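Local coordinates for At5g01750 protein (Arabidopsis thaliana, PDB 1ZXU) that is of unknown function but might be related to the phospholipid scramblases and the tubby-like, membrane-tethered transcription factors, at residues 189-194 against 198-203. Numbering follows the deposited sequence.
Sequences VTVYPN and AFIASL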
ATOM      1  N   VAL A 189      -2.791  -5.909  -9.131  1.00 11.02           N
ATOM      2  CA  VAL A 189      -3.348  -6.253  -7.835  1.00 11.61           C
ATOM      3  C   VAL A 189      -4.845  -5.874  -7.886  1.00 13.50           C
ATOM      4  O   VAL A 189      -5.181  -4.740  -8.111  1.00 14.45           O
ATOM      5  CB  VAL A 189      -2.686  -5.485  -6.684  1.00 11.97           C
ATOM      6  CG1 VAL A 189      -3.363  -5.799  -5.341  1.00 14.47           C
ATOM      7  CG2 VAL A 189      -1.225  -5.869  -6.538  1.00 16.01           C
ATOM      8  N   THR A 190      -5.715  -6.856  -7.675  1.00 12.13           N
ATOM      9  CA  THR A 190      -7.176  -6.582  -7.540  1.00 11.97           C
ATOM     10  C   THR A 190      -7.478  -6.128  -6.144  1.00 14.27           C
ATOM     11  O   THR A 190      -7.148  -6.828  -5.167  1.00 15.59           O
ATOM     12  CB  THR A 190      -8.018  -7.821  -7.868  1.00 15.94           C
ATOM     13  OG1 THR A 190      -7.699  -8.256  -9.199  1.00 19.04           O
ATOM     14  CG2 THR A 190      -9.527  -7.470  -7.723  1.00 17.13           C
ATOM     15  N   VAL A 191      -8.081  -4.942  -6.028  1.00 11.96           N
ATOM     16  CA  VAL A 191      -8.592  -4.485  -4.727  1.00 11.76           C
ATOM     17  C   VAL A 191     -10.104  -4.729  -4.750  1.00 14.69           C
ATOM     18  O   VAL A 191     -10.830  -4.263  -5.673  1.00 15.44           O
ATOM     19  CB  VAL A 191      -8.365  -2.977  -4.601  1.00 12.58           C
ATOM     20  CG1 VAL A 191      -8.994  -2.418  -3.337  1.00 12.01           C
ATOM     21  CG2 VAL A 191      -6.842  -2.703  -4.713  1.00 14.44           C
ATOM     22  N   TYR A 192     -10.590  -5.435  -3.755  1.00 14.62           N
ATOM     23  CA  TYR A 192     -12.013  -5.822  -3.828  1.00 15.39           C
ATOM     24  C   TYR A 192     -12.916  -4.665  -3.429  1.00 17.78           C
ATOM     25  O   TYR A 192     -12.476  -3.663  -2.860  1.00 16.60           O
ATOM     26  CB  TYR A 192     -12.219  -7.102  -2.992  1.00 14.15           C
ATOM     27  CG  TYR A 192     -11.589  -8.267  -3.753  1.00 14.28           C
ATOM     28  CD1 TYR A 192     -12.242  -8.797  -4.906  1.00 15.24           C
ATOM     29  CD2 TYR A 192     -10.348  -8.788  -3.400  1.00 18.47           C
ATOM     30  CE1 TYR A 192     -11.679  -9.829  -5.626  1.00 16.94           C
ATOM     31  CE2 TYR A 192      -9.779  -9.872  -4.134  1.00 19.35           C
ATOM     32  CZ  TYR A 192     -10.458 -10.362  -5.242  1.00 19.94           C
ATOM     33  OH  TYR A 192      -9.893 -11.384  -5.958  1.00 22.63           O
ATOM     34  N   PRO A 193     -14.233  -4.791  -3.701  1.00 21.78           N
ATOM     35  CA  PRO A 193     -15.111  -3.667  -3.432  1.00 22.01           C
ATOM     36  C   PRO A 193     -15.088  -3.199  -1.998  1.00 17.74           C
ATOM     37  O   PRO A 193     -15.039  -3.990  -1.034  1.00 17.97           O
ATOM     38  CB  PRO A 193     -16.509  -4.245  -3.812  1.00 22.05           C
ATOM     39  CG  PRO A 193     -16.207  -5.259  -4.847  1.00 26.06           C
ATOM     40  CD  PRO A 193     -14.971  -5.931  -4.276  1.00 23.98           C
ATOM     41  N   ASN A 194     -15.090  -1.866  -1.822  1.00 18.38           N
ATOM     42  CA  ASN A 194     -15.107  -1.215  -0.511  1.00 20.78           C
ATOM     43  C   ASN A 194     -13.850  -1.360   0.346  1.00 19.00           C
ATOM     44  O   ASN A 194     -13.840  -1.075   1.525  1.00 19.07           O
ATOM     45  CB  ASN A 194     -16.368  -1.642   0.314  1.00 22.64           C
ATOM     46  CG  ASN A 194     -17.647  -1.315  -0.409  1.00 32.51           C
ATOM     47  OD1 ASN A 194     -18.489  -2.179  -0.619  1.00 40.47           O
ATOM     48  ND2 ASN A 194     -17.780  -0.069  -0.826  1.00 34.42           N
ATOM     49  N   ALA A 198      -5.963   3.086  -1.356  1.00 12.75           N
ATOM     50  CA  ALA A 198      -4.715   3.803  -0.974  1.00 10.91           C
ATOM     51  C   ALA A 198      -3.978   2.945   0.039  1.00 13.97           C
ATOM     52  O   ALA A 198      -2.763   2.785   0.002  1.00 12.75           O
ATOM     53  CB  ALA A 198      -4.985   5.193  -0.411  1.00 12.27           C
ATOM     54  N   PHE A 199      -4.745   2.347   0.930  1.00  9.69           N
ATOM     55  CA  PHE A 199      -4.124   1.409   1.882  1.00 12.34           C
ATOM     56  C   PHE A 199      -3.424   0.254   1.113  1.00 11.11           C
ATOM     57  O   PHE A 199      -2.244  -0.031   1.325  1.00 11.67           O
ATOM     58  CB  PHE A 199      -5.249   0.873   2.776  1.00 11.65           C
ATOM     59  CG  PHE A 199      -4.816  -0.289   3.642  1.00 12.96           C
ATOM     60  CD1 PHE A 199      -3.682  -0.188   4.484  1.00 16.98           C
ATOM     61  CD2 PHE A 199      -5.502  -1.511   3.557  1.00 13.46           C
ATOM     62  CE1 PHE A 199      -3.267  -1.252   5.279  1.00 17.83           C
ATOM     63  CE2 PHE A 199      -5.126  -2.560   4.374  1.00 14.42           C
ATOM     64  CZ  PHE A 199      -3.984  -2.475   5.218  1.00 17.34           C
ATOM     65  N   ILE A 200      -4.124  -0.395   0.188  1.00 10.09           N
ATOM     66  CA  ILE A 200      -3.481  -1.460  -0.564  1.00 10.16           C
ATOM     67  C   ILE A 200      -2.235  -0.988  -1.386  1.00 10.26           C
ATOM     68  O   ILE A 200      -1.191  -1.653  -1.401  1.00 10.10           O
ATOM     69  CB  ILE A 200      -4.489  -2.180  -1.469  1.00 10.29           C
ATOM     70  CG1 ILE A 200      -5.680  -2.689  -0.620  1.00 10.50           C
ATOM     71  CG2 ILE A 200      -3.706  -3.267  -2.257  1.00 12.44           C
ATOM     72  CD1 ILE A 200      -5.290  -3.701   0.475  1.00 13.35           C
ATOM     73  N   ALA A 201      -2.331   0.203  -1.974  1.00 10.33           N
ATOM     74  CA  ALA A 201      -1.216   0.766  -2.749  1.00 11.05           C
ATOM     75  C   ALA A 201      -0.047   0.962  -1.781  1.00 10.95           C
ATOM     76  O   ALA A 201       1.066   0.652  -2.156  1.00 11.08           O
ATOM     77  CB  ALA A 201      -1.602   2.139  -3.338  1.00 10.49           C
ATOM     78  N   SER A 202      -0.290   1.390  -0.531  1.00 11.43           N
ATOM     79  CA  SER A 202       0.867   1.520   0.345  1.00 12.97           C
ATOM     80  C   SER A 202       1.555   0.189   0.657  1.00 12.92           C
ATOM     81  O   SER A 202       2.796   0.111   0.821  1.00 12.24           O
ATOM     82  CB  SER A 202       0.469   2.258   1.649  1.00 14.24           C
ATOM     83  OG  SER A 202      -0.220   1.356   2.502  1.00 17.08           O
ATOM     84  N   LEU A 203       0.757  -0.897   0.728  1.00 10.83           N
ATOM     85  CA  LEU A 203       1.327  -2.206   0.954  1.00 11.72           C
ATOM     86  C   LEU A 203       2.178  -2.653  -0.232  1.00 10.97           C
ATOM     87  O   LEU A 203       3.187  -3.310  -0.057  1.00 13.82           O
ATOM     88  CB  LEU A 203       0.208  -3.242   1.279  1.00 11.22           C
ATOM     89  CG  LEU A 203      -0.541  -2.927   2.576  1.00 13.86           C
ATOM     90  CD1 LEU A 203      -1.601  -4.070   2.812  1.00 15.08           C
ATOM     91  CD2 LEU A 203       0.389  -2.917   3.786  1.00 14.16           C
TER
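With chi1 of -55°, Ile200 carries its CG2 methyl anti to the backbone N and toward Val189 and Val191, whose own first torsions, both near 175°, set CG1 anti to N and CG2 beside it. Although the two valines share this rotamer, they touch through different branches: CG1 of Val189 lies 4.0 Å from CG2 of Ile200, and CG2 of Val191 meets the same methyl at 4.0 Å. CB of Ile200 also rests against CG2 of Val191, the two side chains lying alongside with their ends pointing in opposite senses. All three residues are buried, and the contact is wholly apolar. Strand 187-191 is the last of a closed antiparallel barrel and helix 197-211 follows after a short connection, residues 192-196, running through the interior as in the tubby C-terminal fold, to whose clan this family belongs. Val204 and Tyr197 of the helix also touch Val189 and Val191, respectively. Thr190 points the other way, its OG1 hydrogen-bonded to Asp39. Within the helix, Ser202 OG donates to Phe199 O over 2.7 Å, approaching a lone pair within the carbonyl plane; this oxygen also accepts from Leu203 N, while the serine hydroxyl is further bonded to Tyr117 OH on strand 115-120.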